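Local coordinates for SusD superfamily protein (PDB 3JQ0) that probably binds glycans or other nutrients at the bacterial outer membrane, at residues A[363-368]-A[387-392]; A[220-225]-A[242-247]; A[313-318]-A[391-396]; A[184-189]-A[214-219]. All blocks are in the same frame, centred on the assembly; numbering follows the deposited sequence.

Interaction 1. Residues A[363-368]-A[387-392]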
# COMPACT_ATOMS: atom_id res chain seq x y z
N ARG A 363 6.86 2.40 -4.93
CA ARG A 363 7.00 3.38 -6.01
C ARG A 363 8.02 4.42 -5.67
O ARG A 363 8.22 4.73 -4.48
CB ARG A 363 5.58 4.16 -6.22
CG ARG A 363 4.52 3.35 -6.81
CD ARG A 363 3.48 4.11 -7.40
NE ARG A 363 2.51 4.76 -6.54
CZ ARG A 363 2.36 6.07 -6.42
NH1 ARG A 363 3.21 6.96 -6.89
NH2 ARG A 363 1.28 6.50 -5.79
N TYR A 364 8.60 5.08 -6.68
CA TYR A 364 9.58 6.11 -6.39
C TYR A 364 9.00 7.28 -5.55
O TYR A 364 9.71 7.82 -4.71
CB TYR A 364 10.26 6.61 -7.65
CG TYR A 364 11.46 7.46 -7.38
CD1 TYR A 364 12.59 6.92 -6.80
CD2 TYR A 364 11.50 8.81 -7.68
CE1 TYR A 364 13.70 7.70 -6.54
CE2 TYR A 364 12.61 9.59 -7.44
CZ TYR A 364 13.71 9.03 -6.87
OH TYR A 364 14.84 9.76 -6.58
N ALA A 365 7.73 7.66 -5.74
CA ALA A 365 7.18 8.72 -4.88
C ALA A 365 7.23 8.29 -3.41
O ALA A 365 7.31 9.14 -2.52
CB ALA A 365 5.76 9.09 -5.27
N ASP A 366 7.07 6.99 -3.15
CA ASP A 366 7.14 6.44 -1.77
C ASP A 366 8.55 6.62 -1.23
O ASP A 366 8.72 7.10 -0.11
CB ASP A 366 6.69 4.96 -1.84
CG ASP A 366 6.39 4.30 -0.52
OD1 ASP A 366 6.39 4.98 0.53
OD2 ASP A 366 6.10 3.09 -0.58
N CYS A 367 9.56 6.29 -2.03
CA CYS A 367 10.95 6.56 -1.65
C CYS A 367 11.09 8.03 -1.23
O CYS A 367 11.62 8.35 -0.19
CB CYS A 367 11.86 6.21 -2.83
SG CYS A 367 13.59 6.68 -2.59
N LEU A 368 10.67 8.94 -2.09
CA LEU A 368 10.86 10.36 -1.80
C LEU A 368 10.15 10.80 -0.52
O LEU A 368 10.72 11.55 0.27
CB LEU A 368 10.39 11.23 -3.00
CG LEU A 368 11.20 11.09 -4.27
CD1 LEU A 368 10.61 12.07 -5.34
CD2 LEU A 368 12.70 11.33 -4.04
N ASN A 387 8.12 18.74 -2.71
CA ASN A 387 7.80 19.50 -3.91
C ASN A 387 8.06 18.72 -5.19
O ASN A 387 7.39 19.02 -6.18
CB ASN A 387 8.48 20.87 -3.91
CG ASN A 387 7.75 21.83 -3.03
OD1 ASN A 387 6.56 21.70 -2.80
ND2 ASN A 387 8.45 22.85 -2.50
N ALA A 388 8.94 17.72 -5.21
CA ALA A 388 9.09 16.89 -6.42
C ALA A 388 7.75 16.14 -6.64
O ALA A 388 7.27 16.05 -7.77
CB ALA A 388 10.25 15.90 -6.24
N VAL A 389 7.19 15.58 -5.59
CA VAL A 389 5.93 14.87 -5.65
C VAL A 389 4.78 15.82 -6.02
O VAL A 389 3.93 15.51 -6.89
CB VAL A 389 5.67 14.05 -4.40
CG1 VAL A 389 4.29 13.40 -4.45
CG2 VAL A 389 6.74 13.02 -4.21
N ARG A 390 4.72 16.99 -5.39
CA ARG A 390 3.68 17.96 -5.73
C ARG A 390 3.78 18.46 -7.16
O ARG A 390 2.78 18.59 -7.85
CB ARG A 390 3.68 19.15 -4.76
CG ARG A 390 3.30 18.79 -3.35
CD ARG A 390 3.20 19.98 -2.43
NE ARG A 390 2.75 19.56 -1.11
CZ ARG A 390 2.47 20.39 -0.12
NH1 ARG A 390 2.58 21.70 -0.29
NH2 ARG A 390 2.18 19.93 1.07
N GLU A 391 5.01 18.75 -7.61
CA GLU A 391 5.16 19.25 -8.97
C GLU A 391 4.61 18.24 -9.97
O GLU A 391 3.99 18.58 -10.97
CB GLU A 391 6.63 19.59 -9.26
CG GLU A 391 6.83 20.10 -10.66
CD GLU A 391 8.23 20.65 -10.95
OE1 GLU A 391 9.01 20.85 -10.00
OE2 GLU A 391 8.54 20.93 -12.13
N ARG A 392 4.85 16.94 -9.72
CA ARG A 392 4.33 15.89 -10.60
C ARG A 392 2.80 15.88 -10.56
O ARG A 392 2.16 15.65 -11.58
CB ARG A 392 4.95 14.57 -10.25
CG ARG A 392 4.59 13.43 -11.26
CD ARG A 392 3.35 12.59 -10.89
NE ARG A 392 3.48 11.84 -9.66
CZ ARG A 392 4.23 10.75 -9.53
NH1 ARG A 392 4.92 10.27 -10.56
NH2 ARG A 392 4.30 10.13 -8.38
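Two guanidinium groups, those of Arg-363 and Arg-392, meet above a small apolar seam, their planes turned 53° from each other. Arg-392 NH2 comes in at the edge of the Arg-363 group, near its plane, and lies 3.7 Å from Arg-363 NH1. The Arg-392 guanidinium receives the methyl of Ala-365 at its own edge, with CB 3.6 Å from NH2, while Arg-363 NH1 approaches it obliquely. The proximity of the two cations is probably offset by the carboxylates around them: Glu-441 and Glu-242 each pair with both arginines, and Glu-445 takes NH2 of Arg-363. The chain of Arg-392 leaves its helix with CG opposite the backbone N and then bends sharply at chi2 (-92°) and again at chi3, which swings its tip across to the start of the facing helix.

Below the charges the contact is purely apolar. CG2 of Val-389 touches two partners, 4.2 Å from Ala-365 CB and 4.1 Å from Leu-368 CD1. The same CD1 branch of Leu-368 also meets Ala-388 CB at 4.0 Å, and the leucine and valine side chains run past each other in opposite senses.

The pair is a worked case of a helical hairpin, as common among proteins of the TPR clan: helices 364-377 and 383-394 follow each other in the chain, and their local axes approach to 10.1 Å at 143°, roughly antiparallel. Helix 430-441 packs against the seam through Glu-437 and Glu-441, helix 229-233 lies against both arginines, and strand 359-363 leads directly into the first helix from its pairing with strand 243-247.

Interaction 2. Residues A[220-225]-A[242-247]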
# COMPACT_ATOMS: atom_id res chain seq x y z
N ALA A 220 19.15 2.47 -8.12
CA ALA A 220 18.46 1.74 -9.15
C ALA A 220 17.95 2.74 -10.24
O ALA A 220 17.92 3.96 -10.05
CB ALA A 220 17.32 0.93 -8.56
N ASP A 221 17.52 2.19 -11.35
CA ASP A 221 16.96 2.96 -12.46
C ASP A 221 15.51 3.30 -12.17
O ASP A 221 14.59 2.66 -12.68
CB ASP A 221 17.11 2.15 -13.73
CG ASP A 221 16.60 2.85 -14.95
OD1 ASP A 221 16.53 4.09 -14.95
OD2 ASP A 221 16.22 2.11 -15.90
N VAL A 222 15.33 4.31 -11.34
CA VAL A 222 14.03 4.70 -10.82
C VAL A 222 13.88 6.22 -10.91
O VAL A 222 14.86 6.97 -10.79
CB VAL A 222 13.77 4.21 -9.38
CG1 VAL A 222 13.63 2.65 -9.42
CG2 VAL A 222 14.82 4.69 -8.43
N GLY A 223 12.65 6.67 -11.08
CA GLY A 223 12.35 8.08 -11.05
C GLY A 223 10.84 8.24 -11.17
O GLY A 223 10.10 7.27 -11.39
N LEU A 224 10.40 9.47 -11.03
CA LEU A 224 8.96 9.73 -11.14
C LEU A 224 8.49 9.67 -12.61
O LEU A 224 9.17 10.19 -13.51
CB LEU A 224 8.60 11.11 -10.60
CG LEU A 224 8.83 11.38 -9.12
CD1 LEU A 224 8.48 12.81 -8.74
CD2 LEU A 224 8.05 10.37 -8.25
N VAL A 225 7.35 9.07 -12.82
CA VAL A 225 6.62 9.19 -14.10
C VAL A 225 6.00 10.60 -14.10
O VAL A 225 5.12 10.92 -13.28
CB VAL A 225 5.55 8.11 -14.22
CG1 VAL A 225 4.58 8.44 -15.38
CG2 VAL A 225 6.13 6.73 -14.43
N GLU A 242 8.94 4.38 -12.36
CA GLU A 242 8.52 4.65 -11.01
C GLU A 242 8.43 3.38 -10.18
O GLU A 242 8.46 3.45 -8.94
CB GLU A 242 7.24 5.43 -11.02
CG GLU A 242 6.86 5.86 -9.59
CD GLU A 242 6.15 7.12 -9.42
OE1 GLU A 242 6.09 7.85 -10.43
OE2 GLU A 242 5.73 7.40 -8.27
N MSE A 243 8.27 2.24 -10.81
CA MSE A 243 8.11 1.00 -10.09
C MSE A 243 9.42 0.45 -9.55
O MSE A 243 10.35 0.18 -10.30
CB MSE A 243 7.46 -0.05 -10.98
CG MSE A 243 6.10 0.37 -11.53
SE MSE A 243 4.83 0.71 -10.10
CE MSE A 243 3.47 1.50 -11.13
N ILE A 244 9.50 0.33 -8.24
CA ILE A 244 10.59 -0.35 -7.56
C ILE A 244 10.23 -1.82 -7.38
O ILE A 244 11.02 -2.70 -7.75
CB ILE A 244 10.92 0.33 -6.20
CG1 ILE A 244 11.37 1.79 -6.40
CG2 ILE A 244 11.95 -0.51 -5.43
CD1 ILE A 244 11.16 2.62 -5.14
N PHE A 245 9.03 -2.07 -6.83
CA PHE A 245 8.51 -3.44 -6.73
C PHE A 245 7.03 -3.35 -6.97
O PHE A 245 6.33 -2.56 -6.33
CB PHE A 245 8.82 -4.08 -5.38
CG PHE A 245 8.28 -5.48 -5.24
CD1 PHE A 245 8.53 -6.46 -6.23
CD2 PHE A 245 7.52 -5.87 -4.16
CE1 PHE A 245 8.01 -7.73 -6.13
CE2 PHE A 245 7.01 -7.14 -4.06
CZ PHE A 245 7.26 -8.07 -5.02
N THR A 246 6.56 -4.09 -7.96
CA THR A 246 5.17 -4.06 -8.37
C THR A 246 4.67 -5.49 -8.59
O THR A 246 5.41 -6.32 -9.11
CB THR A 246 5.03 -3.18 -9.65
OG1 THR A 246 3.65 -3.04 -9.96
CG2 THR A 246 5.82 -3.71 -10.86
N ILE A 247 3.45 -5.75 -8.14
CA ILE A 247 2.85 -7.08 -8.28
C ILE A 247 2.28 -7.20 -9.69
O ILE A 247 1.38 -6.45 -10.08
CB ILE A 247 1.73 -7.32 -7.27
CG1 ILE A 247 2.20 -7.19 -5.85
CG2 ILE A 247 1.03 -8.65 -7.51
CD1 ILE A 247 3.22 -8.11 -5.42
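Glu-242 meets Val-225, Leu-224 and Gly-223 just before strand 243-247, a strand interrupted by a classic beta bulge in which Ile-244 and Phe-245 both face Tyr-362. The opposing loop has its own motif, an inverse gamma turn centred on Asp-221. The glutamate side chain leaves with CG opposite its backbone N (chi1 -174°) and takes a second torsion of 148°, bent away from fully extended, carrying the carboxylate alongside the loop. There OE1 accepts the backbone N-H of Val-225 at 3.0 Å, in a nearly straight bond of 164° that arrives almost end-on to the oxygen. OE1 also forms a salt bridge with Arg-392, and OE2 pairs with Arg-363 and the backbone N of Ala-365, so that both oxygens of this buried acid are satisfied.

Hydrocarbon surrounds the acid on the loop side. Leu-224 turns its CB away, yet its CD2 returns to within 3.8 Å of OE2. Val-225 stands at about a right angle to the glutamate, its CG2 3.8 Å from Glu-242 CB. Farther up the loop, CG1 of Val-222, anti to its own carbonyl carbon, is the branch that touches Ile-244, CG1 to CG1 at 3.9 Å; Tyr-364, at the start of helix 364-377, packs on Val-222, Leu-224 and Glu-242. The backbones come closest where Gly-223 O accepts a CA-H...O contact from Glu-242 CA, 3.1 Å away.

Interaction 3. Residues A[313-318]-A[391-396]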
# COMPACT_ATOMS: atom_id res chain seq x y z
N ASP A 313 -4.90 19.56 -8.68
CA ASP A 313 -4.11 18.40 -8.33
C ASP A 313 -4.70 17.23 -9.14
O ASP A 313 -5.82 16.80 -8.89
CB ASP A 313 -4.16 18.15 -6.83
CG ASP A 313 -3.38 16.94 -6.40
OD1 ASP A 313 -2.99 16.08 -7.23
OD2 ASP A 313 -3.14 16.85 -5.15
N THR A 314 -3.98 16.74 -10.13
CA THR A 314 -4.51 15.72 -11.00
C THR A 314 -4.75 14.38 -10.29
O THR A 314 -5.50 13.53 -10.78
CB THR A 314 -3.64 15.45 -12.27
OG1 THR A 314 -2.51 14.67 -11.88
CG2 THR A 314 -3.22 16.71 -12.99
N ARG A 315 -4.18 14.22 -9.10
CA ARG A 315 -4.44 13.00 -8.35
C ARG A 315 -5.91 12.88 -7.94
O ARG A 315 -6.40 11.79 -7.69
CB ARG A 315 -3.58 12.91 -7.11
CG ARG A 315 -2.10 12.92 -7.44
CD ARG A 315 -1.23 12.90 -6.19
NE ARG A 315 -1.34 14.21 -5.50
CZ ARG A 315 -0.46 14.66 -4.63
NH1 ARG A 315 0.55 13.91 -4.21
NH2 ARG A 315 -0.61 15.89 -4.15
N TRP A 316 -6.58 14.02 -7.80
CA TRP A 316 -7.96 14.07 -7.34
C TRP A 316 -8.89 13.25 -8.24
O TRP A 316 -9.49 12.27 -7.80
CB TRP A 316 -8.41 15.52 -7.27
CG TRP A 316 -9.76 15.81 -6.73
CD1 TRP A 316 -10.66 14.91 -6.25
CD2 TRP A 316 -10.34 17.11 -6.62
NE1 TRP A 316 -11.78 15.60 -5.84
CE2 TRP A 316 -11.61 16.94 -6.04
CE3 TRP A 316 -9.90 18.38 -6.89
CZ2 TRP A 316 -12.44 18.01 -5.75
CZ3 TRP A 316 -10.72 19.43 -6.60
CH2 TRP A 316 -11.98 19.26 -6.05
N THR A 317 -8.99 13.65 -9.51
CA THR A 317 -9.95 13.01 -10.41
C THR A 317 -9.37 11.77 -11.08
O THR A 317 -10.11 11.04 -11.74
CB THR A 317 -10.43 14.01 -11.43
OG1 THR A 317 -9.32 14.55 -12.11
CG2 THR A 317 -11.24 15.12 -10.77
N THR A 318 -8.09 11.49 -10.87
CA THR A 318 -7.53 10.19 -11.26
C THR A 318 -7.86 9.16 -10.17
O THR A 318 -8.19 8.00 -10.47
CB THR A 318 -6.02 10.31 -11.53
OG1 THR A 318 -5.82 11.09 -12.70
CG2 THR A 318 -5.38 8.95 -11.70
N GLU A 391 5.01 18.75 -7.61
CA GLU A 391 5.16 19.25 -8.97
C GLU A 391 4.61 18.24 -9.97
O GLU A 391 3.99 18.58 -10.97
CB GLU A 391 6.63 19.59 -9.26
CG GLU A 391 6.83 20.10 -10.66
CD GLU A 391 8.23 20.65 -10.95
OE1 GLU A 391 9.01 20.85 -10.00
OE2 GLU A 391 8.54 20.93 -12.13
N ARG A 392 4.85 16.94 -9.72
CA ARG A 392 4.33 15.89 -10.60
C ARG A 392 2.80 15.88 -10.56
O ARG A 392 2.16 15.65 -11.58
CB ARG A 392 4.95 14.57 -10.25
CG ARG A 392 4.59 13.43 -11.26
CD ARG A 392 3.35 12.59 -10.89
NE ARG A 392 3.48 11.84 -9.66
CZ ARG A 392 4.23 10.75 -9.53
NH1 ARG A 392 4.92 10.27 -10.56
NH2 ARG A 392 4.30 10.13 -8.38
N ALA A 393 2.21 16.06 -9.40
CA ALA A 393 0.75 16.01 -9.19
C ALA A 393 0.04 17.15 -9.91
O ALA A 393 -1.02 16.93 -10.51
CB ALA A 393 0.40 16.04 -7.70
N TYR A 394 0.54 18.38 -9.80
CA TYR A 394 -0.08 19.53 -10.46
C TYR A 394 0.40 19.71 -11.91
O TYR A 394 -0.24 20.40 -12.70
CB TYR A 394 0.21 20.80 -9.67
CG TYR A 394 -0.40 20.86 -8.30
CD1 TYR A 394 -1.72 21.25 -8.07
CD2 TYR A 394 0.34 20.49 -7.17
CE1 TYR A 394 -2.26 21.30 -6.80
CE2 TYR A 394 -0.20 20.53 -5.90
CZ TYR A 394 -1.50 20.92 -5.71
OH TYR A 394 -2.07 21.00 -4.45
N GLY A 395 1.56 19.13 -12.21
CA GLY A 395 2.29 19.38 -13.46
C GLY A 395 3.16 20.61 -13.34
O GLY A 395 2.77 21.58 -12.69
N SER A 396 4.30 20.58 -13.99
CA SER A 396 5.22 21.67 -13.86
C SER A 396 4.62 23.03 -14.22
O SER A 396 4.95 24.04 -13.58
CB SER A 396 6.48 21.44 -14.75
OG SER A 396 7.18 20.31 -14.30
O HOH W 1 -3.83 18.84 -3.47
O HOH W 2 -0.11 14.48 -12.81
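The methyl of Ala-393 packs against the paired Asp-313 and Arg-315, which their torsions bring together: CG of Asp-313 stands opposite its backbone N (chi1 179°), and the arginine chain folds back at chi3 (-70°) to bring its guanidinium beside the carboxylate. The grip is side-on, NE to OD1 at 3.0 Å and NH2 to OD2 at 2.9 Å, with the NH2 bond lying in the guanidinium plane. Ala-393 CB rests over one face of this held group, 3.3 Å from NE and offset toward the rim. The aspartate oxygen OD1 also accepts the backbone N of Arg-315 at 2.9 Å, capping the turn that leads into helix 315-319. An alanine in place of Asp-313 removes both carboxylate oxygens, which would probably leave the Arg-315 backbone N uncapped and its guanidinium freer to turn over Ala-393, held then by Glu-437 and Glu-441.

Backbone and water complete the join. Thr-314 N donates to Ala-393 O at 3.0 Å (155°), approaching from above the carbonyl plane at the last turn of helix 383-394, which Gly-395 leaves with positive phi. CE1 of Tyr-394 lies 3.7 Å from Asp-313 CB, and one water donates to both Asp-313 OD2 and Tyr-394 OH. A second water links Thr-314 OG1 to Arg-392 O.

The contact thus joins the start of one helix to the end of another. Helix 430-441 lies alongside, with Glu-437 and Glu-441 pairing with Arg-315 NH1 and Arg-440 touching Asp-313 and Arg-315, while Phe-229 of helix 229-233 packs on Arg-315.

Interaction 4. Residues A[184-189]-A[214-219]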
# COMPACT_ATOMS: atom_id res chain seq x y z
N ALA A 184 14.18 -2.89 -3.65
CA ALA A 184 13.06 -3.30 -2.81
C ALA A 184 13.54 -3.53 -1.36
O ALA A 184 12.93 -3.10 -0.37
CB ALA A 184 12.35 -4.54 -3.34
N THR A 185 14.68 -4.23 -1.21
CA THR A 185 15.27 -4.42 0.13
C THR A 185 15.62 -3.07 0.77
O THR A 185 15.38 -2.90 1.97
CB THR A 185 16.49 -5.34 0.08
OG1 THR A 185 15.99 -6.63 -0.19
CG2 THR A 185 17.24 -5.35 1.42
N GLN A 186 16.17 -2.11 0.04
CA GLN A 186 16.48 -0.80 0.62
C GLN A 186 15.22 -0.03 1.05
O GLN A 186 15.22 0.59 2.09
CB GLN A 186 17.36 0.04 -0.28
CG GLN A 186 18.73 -0.59 -0.50
CD GLN A 186 19.49 -0.77 0.79
OE1 GLN A 186 19.73 0.20 1.53
NE2 GLN A 186 19.88 -2.01 1.06
N MSE A 187 14.13 -0.14 0.27
CA MSE A 187 12.86 0.45 0.68
C MSE A 187 12.40 -0.16 2.00
O MSE A 187 12.01 0.55 2.93
CB MSE A 187 11.78 0.22 -0.39
CG MSE A 187 11.80 1.16 -1.58
SE MSE A 187 11.54 3.03 -1.12
CE MSE A 187 9.81 2.95 -0.37
N LEU A 188 12.38 -1.48 2.08
CA LEU A 188 11.94 -2.17 3.28
C LEU A 188 12.85 -1.81 4.45
O LEU A 188 12.38 -1.59 5.57
CB LEU A 188 11.95 -3.67 3.03
CG LEU A 188 11.68 -4.53 4.26
CD1 LEU A 188 10.30 -4.27 4.86
CD2 LEU A 188 11.86 -6.01 3.90
N LYS A 189 14.14 -1.73 4.20
CA LYS A 189 15.10 -1.32 5.25
C LYS A 189 14.75 0.07 5.79
O LYS A 189 14.74 0.30 7.00
CB LYS A 189 16.50 -1.37 4.68
CG LYS A 189 17.59 -1.06 5.73
CD LYS A 189 18.98 -1.20 5.18
CE LYS A 189 20.05 -1.04 6.23
NZ LYS A 189 21.42 -1.11 5.62
N PHE A 214 16.81 4.84 2.06
CA PHE A 214 16.02 5.48 1.04
C PHE A 214 16.87 6.14 -0.02
O PHE A 214 16.57 6.08 -1.23
CB PHE A 214 15.00 6.46 1.64
CG PHE A 214 13.95 5.80 2.51
CD1 PHE A 214 13.15 4.78 2.05
CD2 PHE A 214 13.76 6.22 3.82
CE1 PHE A 214 12.19 4.20 2.83
CE2 PHE A 214 12.79 5.65 4.62
CZ PHE A 214 12.00 4.65 4.12
N GLU A 215 17.99 6.75 0.38
CA GLU A 215 18.94 7.33 -0.58
C GLU A 215 19.49 6.25 -1.50
O GLU A 215 19.65 6.47 -2.71
CB GLU A 215 20.05 8.08 0.13
CG GLU A 215 19.65 9.33 0.87
CD GLU A 215 19.34 10.53 0.02
OE1 GLU A 215 19.26 10.42 -1.24
OE2 GLU A 215 19.14 11.63 0.65
N ASN A 216 19.76 5.08 -0.94
CA ASN A 216 20.30 3.98 -1.76
C ASN A 216 19.37 3.50 -2.85
O ASN A 216 19.81 3.02 -3.88
CB ASN A 216 20.69 2.79 -0.91
CG ASN A 216 21.98 2.97 -0.20
OD1 ASN A 216 22.81 3.82 -0.51
ND2 ASN A 216 22.15 2.12 0.82
N VAL A 217 18.06 3.64 -2.62
CA VAL A 217 17.08 3.26 -3.66
C VAL A 217 17.36 3.98 -4.98
O VAL A 217 17.17 3.40 -6.07
CB VAL A 217 15.64 3.58 -3.14
CG1 VAL A 217 14.61 3.45 -4.25
CG2 VAL A 217 15.30 2.70 -1.94
N LYS A 218 17.88 5.20 -4.89
CA LYS A 218 18.21 6.00 -6.05
C LYS A 218 19.31 5.40 -6.91
O LYS A 218 19.49 5.82 -8.06
CB LYS A 218 18.59 7.41 -5.63
CG LYS A 218 17.53 8.16 -4.81
CD LYS A 218 18.00 9.53 -4.41
CE LYS A 218 16.99 10.36 -3.73
NZ LYS A 218 17.56 11.61 -3.21
N LYS A 219 20.04 4.42 -6.39
CA LYS A 219 21.05 3.68 -7.19
C LYS A 219 20.42 2.83 -8.28
O LYS A 219 21.10 2.42 -9.23
CB LYS A 219 21.87 2.76 -6.29
CG LYS A 219 22.78 3.49 -5.33
CD LYS A 219 23.45 2.55 -4.34
CE LYS A 219 24.45 3.22 -3.38
NZ LYS A 219 24.26 4.71 -3.15
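Gln-186 and Met-187 face Phe-214, Asn-216 and Val-217 in a helical hairpin of consecutive helices, 182-199 and 204-217, consistent with the TPR-clan character of the family. The polar bond comes first: Asn-216 ND2 donates to Gln-186 OE1 at 3.2 Å in an almost straight line (173°). The acceptor lies in the asparagine's amide plane, but the donor stands well above the glutamine's carbonyl plane, and the two amide planes are 55° apart. A bend at chi2 of Gln-186 folds its amide round to this position, and Glu-164 takes its NE2. The other end of the asparagine amide, OD1, accepts from Lys-219 NZ. A leucine in place of Asn-216 would probably leave OE1 of Gln-186 without this donor and Lys-219 NZ without its acceptor.

The second kind of contact is Met-aromatic. Residue 187 is selenomethionine, and Met-187 SE lies at the edge of the Phe-214 ring, 4.0 Å from Phe-214 CD1; the two side chains cross at about a right angle. The backbone joins in, Met-187 O lying 3.7 Å from Phe-214 CE1, and Cys-367 of helix 364-377 packs on the selenomethionine.

Apolar packing fills the remainder, carried by one methyl of Val-217. Its CG2 lies 3.8 Å from Gln-186 CB and equally near the CG of Met-187.

From the N terminus, interaction 4 comes first, closing the turn between helices 182-199 and 204-217. The chain then passes straight into 220-225, where interaction 2 closes a second short loop in series, through helix 229-233 to strand 243-247. Interaction 3 spans much further, from 313-318 to the end of helix 383-394; the hairpin closed by interaction 1 lies within that span and ends on the same stretch, sharing Glu-391 and Arg-392. Cys-367 meets both earlier helices, Tyr-364 packs on the chain just after them, and Arg-392 reaches Glu-242. Interactions 3 and 4, with centres about 25 Å apart, do not touch; interactions 1 and 2, which each touch both, bridge them.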